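Local structure of sesquisabinene B synthase 2 (Santalum album, 6A2D) at residues G418-L423 against A451-C456; R457-L462 against G531-Y536; K476-Y481 against E494-L499. The protein probably catalyses the metal-dependent cyclisation of farnesyl diphosphate to the sesquiterpene sesquisabinene B in an all-helical active-site pocket. All blocks are in the same frame, centred on the assembly; numbering follows the deposited sequence.

Contact 1: residues G418-L423 against A451-C456; sequences GFPNLL and ASCILC. With 6R2 ([bis(chloranyl)-[oxidanyl-[(2~{E},6~{E})-3,7,11-trimethyldodeca-2,6,10-trienoxy]phosphoryl]methyl]phosphonic acid), chain C.
Cys-456 lays its sulfur over one face of the Phe-419 ring, with SG 3.8 Å from the ring centroid and only 14° off the ring normal, which identifies a sulfur-aromatic contact. The same cysteine also packs by its methylene carbon, its CB lying 3.4 Å from CD2 of Phe-419, so the cysteine packs against one face of the ring, SG over it and CB near the CD2-CE2 rim. With CG anti to the carbonyl carbon (chi1 -78°), the phenyl group of Phe-419 is carried toward helix 447-462, and its edge meets the farnesyl tail of the bound substrate analogue, CE1 being 3.8 Å from CAA of 6R2. One helical turn back, the thiol of Cys-453 touches both Pro-420 and Leu-423: its SG stands 3.6 Å from CG of Pro-420 and 3.9 Å from CD1 of Leu-423. That leucine methyl also reaches Ser-452 OG, whose hydrogen bond goes to the carbonyl of Thr-525. Behind this shell, Gly-418 turns the chain with a positive phi and occupies the N-cap position of helix 419-430, recalling the broken helix G of class I terpene synthases. The two short helix axes approach to 9.9 Å at 133°. Helix 521-535 closes in through Val-528, which touches both Phe-419 and Ser-452, while helix 299-321 packs against Leu-422 and helix 489-510 against Leu-455.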
loop_
_atom_site.group_PDB
_atom_site.type_symbol
_atom_site.label_atom_id
_atom_site.label_comp_id
_atom_site.label_asym_id
_atom_site.label_seq_id
_atom_site.Cartn_x
_atom_site.Cartn_y
_atom_site.Cartn_z
ATOM N N GLY A 418 -1.905 -22.596 -10.869
ATOM C CA GLY A 418 -2.353 -21.296 -10.319
ATOM C C GLY A 418 -3.080 -20.430 -11.351
ATOM O O GLY A 418 -3.614 -19.352 -10.985
ATOM N N PHE A 419 -3.176 -20.846 -12.613
ATOM C CA PHE A 419 -3.763 -19.960 -13.655
ATOM C C PHE A 419 -5.282 -19.873 -13.550
ATOM O O PHE A 419 -5.829 -18.827 -13.863
ATOM C CB PHE A 419 -3.257 -20.294 -15.062
ATOM C CG PHE A 419 -1.875 -19.746 -15.276
ATOM C CD1 PHE A 419 -1.677 -18.385 -15.485
ATOM C CD2 PHE A 419 -0.776 -20.528 -15.049
ATOM C CE1 PHE A 419 -0.398 -17.843 -15.506
ATOM C CE2 PHE A 419 0.500 -19.992 -15.116
ATOM C CZ PHE A 419 0.688 -18.653 -15.349
ATOM N N PRO A 420 -6.047 -20.875 -13.061
ATOM C CA PRO A 420 -7.453 -20.622 -12.754
ATOM C C PRO A 420 -7.615 -19.504 -11.718
ATOM O O PRO A 420 -8.398 -18.598 -11.958
ATOM C CB PRO A 420 -7.993 -21.968 -12.294
ATOM C CG PRO A 420 -7.045 -22.929 -13.024
ATOM C CD PRO A 420 -5.684 -22.275 -12.865
ATOM N N ASN A 421 -6.772 -19.496 -10.712
ATOM C CA ASN A 421 -6.745 -18.434 -9.676
ATOM C C ASN A 421 -6.474 -17.101 -10.377
ATOM O O ASN A 421 -7.305 -16.165 -10.291
ATOM C CB ASN A 421 -5.717 -18.807 -8.608
ATOM C CG ASN A 421 -5.707 -17.877 -7.428
ATOM O OD1 ASN A 421 -6.157 -16.718 -7.520
ATOM N ND2 ASN A 421 -5.156 -18.365 -6.321
ATOM N N LEU A 422 -5.350 -17.017 -11.085
ATOM C CA LEU A 422 -4.929 -15.759 -11.724
ATOM C C LEU A 422 -5.983 -15.294 -12.711
ATOM O O LEU A 422 -6.231 -14.076 -12.736
ATOM C CB LEU A 422 -3.565 -15.966 -12.388
ATOM C CG LEU A 422 -2.435 -16.132 -11.385
ATOM C CD1 LEU A 422 -1.169 -16.716 -11.989
ATOM C CD2 LEU A 422 -2.153 -14.815 -10.707
ATOM N N LEU A 423 -6.535 -16.185 -13.530
ATOM C CA LEU A 423 -7.452 -15.768 -14.627
ATOM C C LEU A 423 -8.830 -15.413 -14.055
ATOM O O LEU A 423 -9.377 -14.380 -14.459
ATOM C CB LEU A 423 -7.559 -16.881 -15.663
ATOM C CG LEU A 423 -6.372 -17.023 -16.608
ATOM C CD1 LEU A 423 -6.562 -18.226 -17.489
ATOM C CD2 LEU A 423 -6.219 -15.806 -17.485
ATOM N N ALA A 451 -8.220 -24.635 -21.847
ATOM C CA ALA A 451 -7.096 -24.706 -22.808
ATOM C C ALA A 451 -5.903 -23.897 -22.267
ATOM O O ALA A 451 -4.840 -24.456 -22.201
ATOM C CB ALA A 451 -7.578 -24.206 -24.142
ATOM N N SER A 452 -6.133 -22.645 -21.881
ATOM C CA SER A 452 -5.061 -21.769 -21.346
ATOM C C SER A 452 -4.380 -22.403 -20.133
ATOM O O SER A 452 -3.164 -22.453 -20.115
ATOM C CB SER A 452 -5.593 -20.423 -21.009
ATOM O OG SER A 452 -4.623 -19.635 -20.368
ATOM N N CYS A 453 -5.169 -22.845 -19.163
ATOM C CA CYS A 453 -4.608 -23.420 -17.912
ATOM C C CYS A 453 -3.823 -24.718 -18.188
ATOM O O CYS A 453 -2.753 -24.873 -17.630
ATOM C CB CYS A 453 -5.700 -23.551 -16.851
ATOM S SG CYS A 453 -6.596 -22.013 -16.522
ATOM N N ILE A 454 -4.374 -25.609 -19.011
ATOM C CA ILE A 454 -3.675 -26.879 -19.356
ATOM C C ILE A 454 -2.367 -26.509 -20.068
ATOM O O ILE A 454 -1.347 -27.075 -19.730
ATOM C CB ILE A 454 -4.570 -27.807 -20.206
ATOM C CG1 ILE A 454 -5.730 -28.384 -19.400
ATOM C CG2 ILE A 454 -3.761 -28.918 -20.837
ATOM C CD1 ILE A 454 -6.565 -29.374 -20.158
ATOM N N LEU A 455 -2.448 -25.555 -20.992
ATOM C CA LEU A 455 -1.246 -25.095 -21.746
ATOM C C LEU A 455 -0.199 -24.584 -20.767
ATOM O O LEU A 455 0.990 -25.037 -20.841
ATOM C CB LEU A 455 -1.672 -24.014 -22.735
ATOM C CG LEU A 455 -2.118 -24.532 -24.088
ATOM C CD1 LEU A 455 -2.776 -23.428 -24.876
ATOM C CD2 LEU A 455 -0.947 -25.130 -24.842
ATOM N N CYS A 456 -0.585 -23.715 -19.830
ATOM C CA CYS A 456 0.396 -23.164 -18.879
ATOM C C CYS A 456 1.108 -24.287 -18.089
ATOM O O CYS A 456 2.339 -24.155 -17.809
ATOM C CB CYS A 456 -0.258 -22.165 -17.948
ATOM S SG CYS A 456 -0.774 -20.662 -18.809
HETATM O OAG 6R2 C . 3.822 -27.978 -9.676
HETATM P PAY 6R2 C . 5.103 -27.339 -9.040
HETATM O OAH 6R2 C . 6.398 -28.311 -9.354
HETATM O OAE 6R2 C . 5.031 -26.964 -7.557
HETATM C CAX 6R2 C . 5.446 -25.795 -9.913
HETATM CL CLJ 6R2 C . 4.099 -24.747 -9.507
HETATM CL CLK 6R2 C . 5.484 -26.035 -11.662
HETATM P PAZ 6R2 C . 7.032 -25.001 -9.357
HETATM O OAI 6R2 C . 8.158 -25.638 -10.311
HETATM O OAF 6R2 C . 7.214 -25.204 -7.866
HETATM O OAT 6R2 C . 6.866 -23.405 -9.659
HETATM C CAQ 6R2 C . 7.350 -22.749 -10.807
HETATM C CAN 6R2 C . 6.134 -22.493 -11.659
HETATM C CAW 6R2 C . 5.590 -21.090 -11.905
HETATM C CAD 6R2 C . 6.393 -19.862 -11.452
HETATM C CAS 6R2 C . 4.397 -20.916 -12.863
HETATM C CAP 6R2 C . 3.291 -20.205 -12.134
HETATM C CAM 6R2 C . 3.706 -18.735 -12.212
HETATM C CAV 6R2 C . 3.164 -17.706 -11.266
HETATM C CAC 6R2 C . 2.241 -18.112 -10.117
HETATM C CAR 6R2 C . 3.697 -16.325 -11.378
HETATM C CAO 6R2 C . 2.603 -15.350 -11.556
HETATM C CAL 6R2 C . 2.113 -15.351 -12.957
HETATM C CAU 6R2 C . 1.251 -14.198 -13.473
HETATM C CAB 6R2 C . 0.947 -12.930 -12.711
HETATM C CAA 6R2 C . 0.713 -14.289 -14.870
#

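Contact 2: residues R457-L462 against G531-Y536; sequences RIINDL and GSHFFY. With 6R2 ([bis(chloranyl)-[oxidanyl-[(2~{E},6~{E})-3,7,11-trimethyldodeca-2,6,10-trienoxy]phosphoryl]methyl]phosphonic acid), chain C.
Oxygen OAG of 6R2 is gripped twice by Arg-457, which presents the edge of its guanidinium to the bisphosphonate end, NH2 donating to OAG at 3.0 Å and NH1 at 3.2 Å. NH1 is also paired with Asp-461, whose OD1 accepts through its syn lone pair, 3.1 Å away and nearly in the guanidinium plane. The two segments pack within the alpha-helical fold of class I terpene synthases, and Asn-460 opens a sequence that fits the NSE/DTE metal-binding motif. Asn-460 is a ligand of the second magnesium site. In the present complex its side chain lies about 8 Å, between nearest atoms, from a bound magnesium ion. The amide, tilted 42° to the Tyr-536 ring, puts ND2 over one face near the rim, 3.0 Å from CZ. Placing CG anti to the backbone N (chi1 -162°) brings the amide to where it touches both the tyrosine and 6R2. Deeper in the interface, Ile-459 stands end-on over the imidazole of His-533: CD1 is 3.4 Å from the ring centroid and 18° off its normal, a CH-pi contact. The imidazole is held in place by Trp-504, hydrogen-bonded to NE2, and by stacking with Trp-217. A water lies close to both backbone carbonyls, 2.6 Å from O of Ile-459 and equally far from O of Tyr-536.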
loop_
_atom_site.group_PDB
_atom_site.type_symbol
_atom_site.label_atom_id
_atom_site.label_comp_id
_atom_site.label_asym_id
_atom_site.label_seq_id
_atom_site.Cartn_x
_atom_site.Cartn_y
_atom_site.Cartn_z
ATOM N N ARG A 457 0.364 -25.322 -17.666
ATOM C CA ARG A 457 0.888 -26.476 -16.916
ATOM C C ARG A 457 1.778 -27.313 -17.812
ATOM O O ARG A 457 2.909 -27.577 -17.429
ATOM C CB ARG A 457 -0.247 -27.339 -16.359
ATOM C CG ARG A 457 0.192 -28.702 -15.855
ATOM C CD ARG A 457 1.364 -28.628 -14.908
ATOM N NE ARG A 457 1.038 -28.025 -13.624
ATOM C CZ ARG A 457 1.898 -27.853 -12.648
ATOM N NH1 ARG A 457 3.167 -28.168 -12.841
ATOM N NH2 ARG A 457 1.493 -27.343 -11.489
ATOM N N ILE A 458 1.333 -27.648 -18.995
ATOM C CA ILE A 458 2.134 -28.551 -19.864
ATOM C C ILE A 458 3.406 -27.803 -20.296
ATOM O O ILE A 458 4.476 -28.407 -20.339
ATOM C CB ILE A 458 1.274 -29.006 -21.044
ATOM C CG1 ILE A 458 0.353 -30.147 -20.612
ATOM C CG2 ILE A 458 2.117 -29.401 -22.224
ATOM C CD1 ILE A 458 -0.668 -30.448 -21.669
ATOM N N ILE A 459 3.285 -26.527 -20.618
ATOM C CA ILE A 459 4.473 -25.735 -21.053
ATOM C C ILE A 459 5.498 -25.696 -19.921
ATOM O O ILE A 459 6.694 -25.901 -20.178
ATOM C CB ILE A 459 4.054 -24.335 -21.497
ATOM C CG1 ILE A 459 3.252 -24.400 -22.794
ATOM C CG2 ILE A 459 5.288 -23.441 -21.632
ATOM C CD1 ILE A 459 2.474 -23.136 -23.080
ATOM N N ASN A 460 5.066 -25.422 -18.696
ATOM C CA ASN A 460 5.956 -25.432 -17.511
ATOM C C ASN A 460 6.615 -26.817 -17.381
ATOM O O ASN A 460 7.843 -26.860 -17.175
ATOM C CB ASN A 460 5.176 -25.082 -16.258
ATOM C CG ASN A 460 6.043 -24.664 -15.100
ATOM O OD1 ASN A 460 6.730 -25.493 -14.493
ATOM N ND2 ASN A 460 5.927 -23.397 -14.737
ATOM N N ASP A 461 5.851 -27.898 -17.506
ATOM C CA ASP A 461 6.389 -29.277 -17.353
ATOM C C ASP A 461 7.443 -29.594 -18.429
ATOM O O ASP A 461 8.367 -30.329 -18.133
ATOM C CB ASP A 461 5.263 -30.306 -17.315
ATOM C CG ASP A 461 4.424 -30.271 -16.050
ATOM O OD1 ASP A 461 4.647 -29.389 -15.218
ATOM O OD2 ASP A 461 3.556 -31.127 -15.917
ATOM N N LEU A 462 7.286 -29.049 -19.627
ATOM C CA LEU A 462 8.221 -29.309 -20.750
ATOM C C LEU A 462 9.529 -28.552 -20.526
ATOM O O LEU A 462 10.526 -28.940 -21.108
ATOM C CB LEU A 462 7.538 -28.861 -22.043
ATOM C CG LEU A 462 6.597 -29.872 -22.686
ATOM C CD1 LEU A 462 5.867 -29.241 -23.854
ATOM C CD2 LEU A 462 7.353 -31.106 -23.139
ATOM N N GLY A 531 3.333 -15.960 -21.862
ATOM C CA GLY A 531 4.215 -15.826 -20.701
ATOM C C GLY A 531 4.883 -17.147 -20.363
ATOM O O GLY A 531 6.112 -17.185 -20.157
ATOM N N SER A 532 4.115 -18.220 -20.314
ATOM C CA SER A 532 4.643 -19.567 -20.007
ATOM C C SER A 532 5.697 -19.991 -21.031
ATOM O O SER A 532 6.714 -20.542 -20.619
ATOM C CB SER A 532 3.520 -20.561 -19.899
ATOM O OG SER A 532 2.634 -20.155 -18.863
ATOM N N HIS A 533 5.411 -19.895 -22.309
ATOM C CA HIS A 533 6.378 -20.274 -23.375
ATOM C C HIS A 533 7.679 -19.502 -23.172
ATOM O O HIS A 533 8.732 -20.105 -23.237
ATOM C CB HIS A 533 5.857 -19.948 -24.776
ATOM C CG HIS A 533 4.852 -20.913 -25.292
ATOM N ND1 HIS A 533 5.120 -22.241 -25.427
ATOM C CD2 HIS A 533 3.584 -20.728 -25.693
ATOM C CE1 HIS A 533 4.092 -22.841 -25.965
ATOM N NE2 HIS A 533 3.107 -21.937 -26.101
ATOM N N PHE A 534 7.574 -18.213 -22.877
ATOM C CA PHE A 534 8.727 -17.285 -22.886
ATOM C C PHE A 534 9.597 -17.596 -21.680
ATOM O O PHE A 534 10.840 -17.658 -21.828
ATOM C CB PHE A 534 8.249 -15.835 -22.893
ATOM C CG PHE A 534 9.373 -14.854 -23.035
ATOM C CD1 PHE A 534 10.186 -14.887 -24.152
ATOM C CD2 PHE A 534 9.603 -13.903 -22.056
ATOM C CE1 PHE A 534 11.246 -14.012 -24.270
ATOM C CE2 PHE A 534 10.660 -13.026 -22.183
ATOM C CZ PHE A 534 11.457 -13.068 -23.303
ATOM N N PHE A 535 8.963 -17.815 -20.525
ATOM C CA PHE A 535 9.672 -18.055 -19.256
ATOM C C PHE A 535 10.038 -19.529 -19.038
ATOM O O PHE A 535 10.732 -19.823 -18.045
ATOM C CB PHE A 535 8.880 -17.440 -18.100
ATOM C CG PHE A 535 8.968 -15.943 -18.105
ATOM C CD1 PHE A 535 10.196 -15.307 -17.940
ATOM C CD2 PHE A 535 7.859 -15.172 -18.339
ATOM C CE1 PHE A 535 10.282 -13.925 -17.995
ATOM C CE2 PHE A 535 7.941 -13.787 -18.357
ATOM C CZ PHE A 535 9.154 -13.169 -18.174
ATOM N N TYR A 536 9.661 -20.433 -19.913
ATOM C CA TYR A 536 10.014 -21.870 -19.752
ATOM C C TYR A 536 10.557 -22.444 -21.050
ATOM O O TYR A 536 10.178 -23.552 -21.444
ATOM C CB TYR A 536 8.800 -22.618 -19.219
ATOM C CG TYR A 536 8.502 -22.190 -17.816
ATOM C CD1 TYR A 536 9.299 -22.627 -16.769
ATOM C CD2 TYR A 536 7.514 -21.257 -17.542
ATOM C CE1 TYR A 536 9.080 -22.193 -15.470
ATOM C CE2 TYR A 536 7.284 -20.808 -16.252
ATOM C CZ TYR A 536 8.069 -21.282 -15.214
ATOM O OH TYR A 536 7.836 -20.863 -13.942
HETATM O OAG 6R2 C . 3.822 -27.978 -9.676
HETATM P PAY 6R2 C . 5.103 -27.339 -9.040
HETATM O OAH 6R2 C . 6.398 -28.311 -9.354
HETATM O OAE 6R2 C . 5.031 -26.964 -7.557
HETATM C CAX 6R2 C . 5.446 -25.795 -9.913
HETATM CL CLJ 6R2 C . 4.099 -24.747 -9.507
HETATM CL CLK 6R2 C . 5.484 -26.035 -11.662
HETATM P PAZ 6R2 C . 7.032 -25.001 -9.357
HETATM O OAI 6R2 C . 8.158 -25.638 -10.311
HETATM O OAF 6R2 C . 7.214 -25.204 -7.866
HETATM O OAT 6R2 C . 6.866 -23.405 -9.659
HETATM C CAQ 6R2 C . 7.350 -22.749 -10.807
HETATM C CAN 6R2 C . 6.134 -22.493 -11.659
HETATM C CAW 6R2 C . 5.590 -21.090 -11.905
HETATM C CAD 6R2 C . 6.393 -19.862 -11.452
HETATM C CAS 6R2 C . 4.397 -20.916 -12.863
HETATM C CAP 6R2 C . 3.291 -20.205 -12.134
HETATM C CAM 6R2 C . 3.706 -18.735 -12.212
HETATM C CAV 6R2 C . 3.164 -17.706 -11.266
HETATM C CAC 6R2 C . 2.241 -18.112 -10.117
HETATM C CAR 6R2 C . 3.697 -16.325 -11.378
HETATM C CAO 6R2 C . 2.603 -15.350 -11.556
HETATM C CAL 6R2 C . 2.113 -15.351 -12.957
HETATM C CAU 6R2 C . 1.251 -14.198 -13.473
HETATM C CAB 6R2 C . 0.947 -12.930 -12.711
HETATM C CAA 6R2 C . 0.713 -14.289 -14.870
HETATM O O HOH W 1 8.259 -25.229 -22.158
#

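Contact 3: residues K476-Y481 against E494-L499. With 6R2 ([bis(chloranyl)-[oxidanyl-[(2~{E},6~{E})-3,7,11-trimethyldodeca-2,6,10-trienoxy]phosphoryl]methyl]phosphonic acid), chain C.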
loop_
_atom_site.group_PDB
_atom_site.type_symbol
_atom_site.label_atom_id
_atom_site.label_comp_id
_atom_site.label_asym_id
_atom_site.label_seq_id
_atom_site.Cartn_x
_atom_site.Cartn_y
_atom_site.Cartn_z
ATOM N N LYS A 476 4.918 -35.232 -13.065
ATOM C CA LYS A 476 4.931 -34.224 -14.152
ATOM C C LYS A 476 4.450 -34.894 -15.434
ATOM O O LYS A 476 4.502 -36.109 -15.491
ATOM C CB LYS A 476 6.317 -33.586 -14.272
ATOM C CG LYS A 476 6.817 -32.893 -13.011
ATOM C CD LYS A 476 6.312 -31.477 -12.810
ATOM C CE LYS A 476 6.975 -30.790 -11.630
ATOM N NZ LYS A 476 7.052 -29.320 -11.772
ATOM N N SER A 477 3.949 -34.095 -16.368
ATOM C CA SER A 477 3.322 -34.503 -17.640
ATOM C C SER A 477 4.127 -35.641 -18.308
ATOM O O SER A 477 3.523 -36.616 -18.735
ATOM C CB SER A 477 3.230 -33.317 -18.563
ATOM O OG SER A 477 2.333 -32.331 -18.074
ATOM N N ILE A 478 5.419 -35.441 -18.538
ATOM C CA ILE A 478 6.220 -36.347 -19.399
ATOM C C ILE A 478 6.263 -37.717 -18.699
ATOM O O ILE A 478 5.928 -38.689 -19.331
ATOM C CB ILE A 478 7.618 -35.765 -19.702
ATOM C CG1 ILE A 478 7.520 -34.543 -20.626
ATOM C CG2 ILE A 478 8.522 -36.831 -20.294
ATOM C CD1 ILE A 478 8.811 -33.801 -20.853
ATOM N N GLN A 479 6.575 -37.757 -17.411
ATOM C CA GLN A 479 6.719 -39.023 -16.650
ATOM C C GLN A 479 5.347 -39.699 -16.513
ATOM O O GLN A 479 5.294 -40.947 -16.593
ATOM C CB GLN A 479 7.376 -38.770 -15.294
ATOM C CG GLN A 479 7.721 -40.055 -14.542
ATOM C CD GLN A 479 8.746 -40.933 -15.229
ATOM O OE1 GLN A 479 8.468 -42.073 -15.594
ATOM N NE2 GLN A 479 9.949 -40.417 -15.407
ATOM N N CYS A 480 4.267 -38.932 -16.310
ATOM C CA CYS A 480 2.913 -39.520 -16.207
ATOM C C CYS A 480 2.608 -40.251 -17.518
ATOM O O CYS A 480 2.090 -41.347 -17.444
ATOM C CB CYS A 480 1.819 -38.502 -15.917
ATOM S SG CYS A 480 1.849 -37.946 -14.205
ATOM N N TYR A 481 2.918 -39.650 -18.672
ATOM C CA TYR A 481 2.620 -40.264 -19.981
ATOM C C TYR A 481 3.574 -41.450 -20.197
ATOM O O TYR A 481 3.065 -42.512 -20.585
ATOM C CB TYR A 481 2.693 -39.283 -21.143
ATOM C CG TYR A 481 2.282 -39.897 -22.457
ATOM C CD1 TYR A 481 0.947 -40.105 -22.753
ATOM C CD2 TYR A 481 3.227 -40.357 -23.365
ATOM C CE1 TYR A 481 0.547 -40.683 -23.945
ATOM C CE2 TYR A 481 2.850 -40.941 -24.560
ATOM C CZ TYR A 481 1.507 -41.103 -24.850
ATOM O OH TYR A 481 1.123 -41.686 -26.013
ATOM N N GLU A 494 7.543 -35.721 -27.112
ATOM C CA GLU A 494 6.939 -35.498 -28.449
ATOM C C GLU A 494 5.418 -35.524 -28.303
ATOM O O GLU A 494 4.718 -34.686 -28.942
ATOM C CB GLU A 494 7.421 -36.537 -29.475
ATOM C CG GLU A 494 8.809 -36.254 -30.038
ATOM C CD GLU A 494 9.310 -37.220 -31.120
ATOM O OE1 GLU A 494 9.075 -38.462 -30.997
ATOM O OE2 GLU A 494 9.950 -36.735 -32.087
ATOM N N HIS A 495 4.891 -36.482 -27.546
ATOM C CA HIS A 495 3.423 -36.541 -27.277
ATOM C C HIS A 495 2.939 -35.212 -26.620
ATOM O O HIS A 495 1.914 -34.702 -27.057
ATOM C CB HIS A 495 3.058 -37.769 -26.441
ATOM C CG HIS A 495 1.582 -37.904 -26.278
ATOM N ND1 HIS A 495 0.757 -38.166 -27.336
ATOM C CD2 HIS A 495 0.775 -37.700 -25.210
ATOM C CE1 HIS A 495 -0.500 -38.183 -26.932
ATOM N NE2 HIS A 495 -0.519 -37.920 -25.622
ATOM N N ILE A 496 3.642 -34.711 -25.608
ATOM C CA ILE A 496 3.220 -33.515 -24.799
ATOM C C ILE A 496 3.309 -32.266 -25.685
ATOM O O ILE A 496 2.420 -31.412 -25.615
ATOM C CB ILE A 496 4.054 -33.376 -23.511
ATOM C CG1 ILE A 496 4.014 -34.620 -22.617
ATOM C CG2 ILE A 496 3.636 -32.140 -22.728
ATOM C CD1 ILE A 496 2.645 -35.114 -22.295
ATOM N N GLU A 497 4.326 -32.209 -26.540
ATOM C CA GLU A 497 4.526 -31.140 -27.547
ATOM C C GLU A 497 3.336 -31.095 -28.476
ATOM O O GLU A 497 2.841 -29.956 -28.766
ATOM C CB GLU A 497 5.868 -31.315 -28.270
ATOM C CG GLU A 497 7.037 -31.027 -27.370
ATOM C CD GLU A 497 8.423 -31.313 -27.942
ATOM O OE1 GLU A 497 8.520 -32.031 -28.950
ATOM O OE2 GLU A 497 9.407 -30.818 -27.350
ATOM N N GLY A 498 2.857 -32.265 -28.920
ATOM C CA GLY A 498 1.650 -32.384 -29.736
ATOM C C GLY A 498 0.416 -31.887 -29.022
ATOM O O GLY A 498 -0.421 -31.204 -29.662
ATOM N N LEU A 499 0.304 -32.161 -27.722
ATOM C CA LEU A 499 -0.824 -31.629 -26.899
ATOM C C LEU A 499 -0.741 -30.105 -26.872
ATOM O O LEU A 499 -1.780 -29.451 -26.956
ATOM C CB LEU A 499 -0.739 -32.212 -25.485
ATOM C CG LEU A 499 -1.049 -33.710 -25.356
ATOM C CD1 LEU A 499 -1.113 -34.121 -23.903
ATOM C CD2 LEU A 499 -2.349 -34.065 -26.052
HETATM O OAG 6R2 C . 3.822 -27.978 -9.676
HETATM P PAY 6R2 C . 5.103 -27.339 -9.040
HETATM O OAH 6R2 C . 6.398 -28.311 -9.354
HETATM O OAE 6R2 C . 5.031 -26.964 -7.557
HETATM C CAX 6R2 C . 5.446 -25.795 -9.913
HETATM CL CLJ 6R2 C . 4.099 -24.747 -9.507
HETATM CL CLK 6R2 C . 5.484 -26.035 -11.662
HETATM P PAZ 6R2 C . 7.032 -25.001 -9.357
HETATM O OAI 6R2 C . 8.158 -25.638 -10.311
HETATM O OAF 6R2 C . 7.214 -25.204 -7.866
HETATM O OAT 6R2 C . 6.866 -23.405 -9.659
HETATM C CAQ 6R2 C . 7.350 -22.749 -10.807
HETATM C CAN 6R2 C . 6.134 -22.493 -11.659
HETATM C CAW 6R2 C . 5.590 -21.090 -11.905
HETATM C CAD 6R2 C . 6.393 -19.862 -11.452
HETATM C CAS 6R2 C . 4.397 -20.916 -12.863
HETATM C CAP 6R2 C . 3.291 -20.205 -12.134
HETATM C CAM 6R2 C . 3.706 -18.735 -12.212
HETATM C CAV 6R2 C . 3.164 -17.706 -11.266
HETATM C CAC 6R2 C . 2.241 -18.112 -10.117
HETATM C CAR 6R2 C . 3.697 -16.325 -11.378
HETATM C CAO 6R2 C . 2.603 -15.350 -11.556
HETATM C CAL 6R2 C . 2.113 -15.351 -12.957
HETATM C CAU 6R2 C . 1.251 -14.198 -13.473
HETATM C CAB 6R2 C . 0.947 -12.930 -12.711
HETATM C CAA 6R2 C . 0.713 -14.289 -14.870
#
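Helices 477-481 and 494-499 cross steeply, their axes 9.8 Å apart at 118°, with Ile-478 and Ile-496 as the nearest pair of CA atoms at 6.8 Å. The crossing packs two consecutive helices of the metal-binding domain, 477-485 and 489-510, against each other. On its outer side the rings of Tyr-481 and His-495 form an offset stack, with centroids 3.9 Å apart and planes inclined by 14°. The overlap is staggered rather than centred: CD2 of His-495 sits above the rim of the phenol ring, 3.2 Å from CE1 of Tyr-481, and that same CE1 in turn lies over the imidazole. CB of His-495 adds a CH-pi contact over the phenol face. Both side chains swing CG anti to the backbone N, at chi1 -175° in each, and this shared setting lets the rings come face to face across the helix gap. Toward the protein interior the contact becomes aliphatic. Ile-478 and Ile-496 meet by their CG1 atoms, 4.0 Å apart, while the folded end of Ile-496 turns CD1 to Ser-477, 4.0 Å from its carbonyl O. Ser-477 sends its hydroxyl elsewhere, to OD2 of Asp-461 on helix 447-462. Just before it, Lys-476 holds the N-cap position and extends away from the crossing to the ligand, NZ donating to OAH of 6R2 at 2.7 Å. Between these two segments the contact is aliphatic packing and ring stacking, whereas the lysine charge is directed to the phosphonate; a protonated lysine there would be expected to help balance the anionic diphosphate of a substrate.

Contacts 1 and 2 occupy successive turns of helix 447-462, their centres 11 Å apart, and adjoin where Cys-456 SG packs against Ser-532 OG at 3.4 Å. Contact 3 lies 13 Å from contact 2 and 17 Å from contact 1, between centres; helix 489-510 reaches back to helix 447-462 through Ile-496, which packs on Ile-458. Along the chain contact 1 closes first, and contact 3 falls between the two segments of contact 2. All three touch 6R2: contact 1 its hydrocarbon tail, contact 2 the bisphosphonate and first prenyl unit, contact 3 the bisphosphonate. Contacts 1 and 2 share helix 447-462, which backs Phe-419 in one and supplies Arg-457 to the phosphonate in the other.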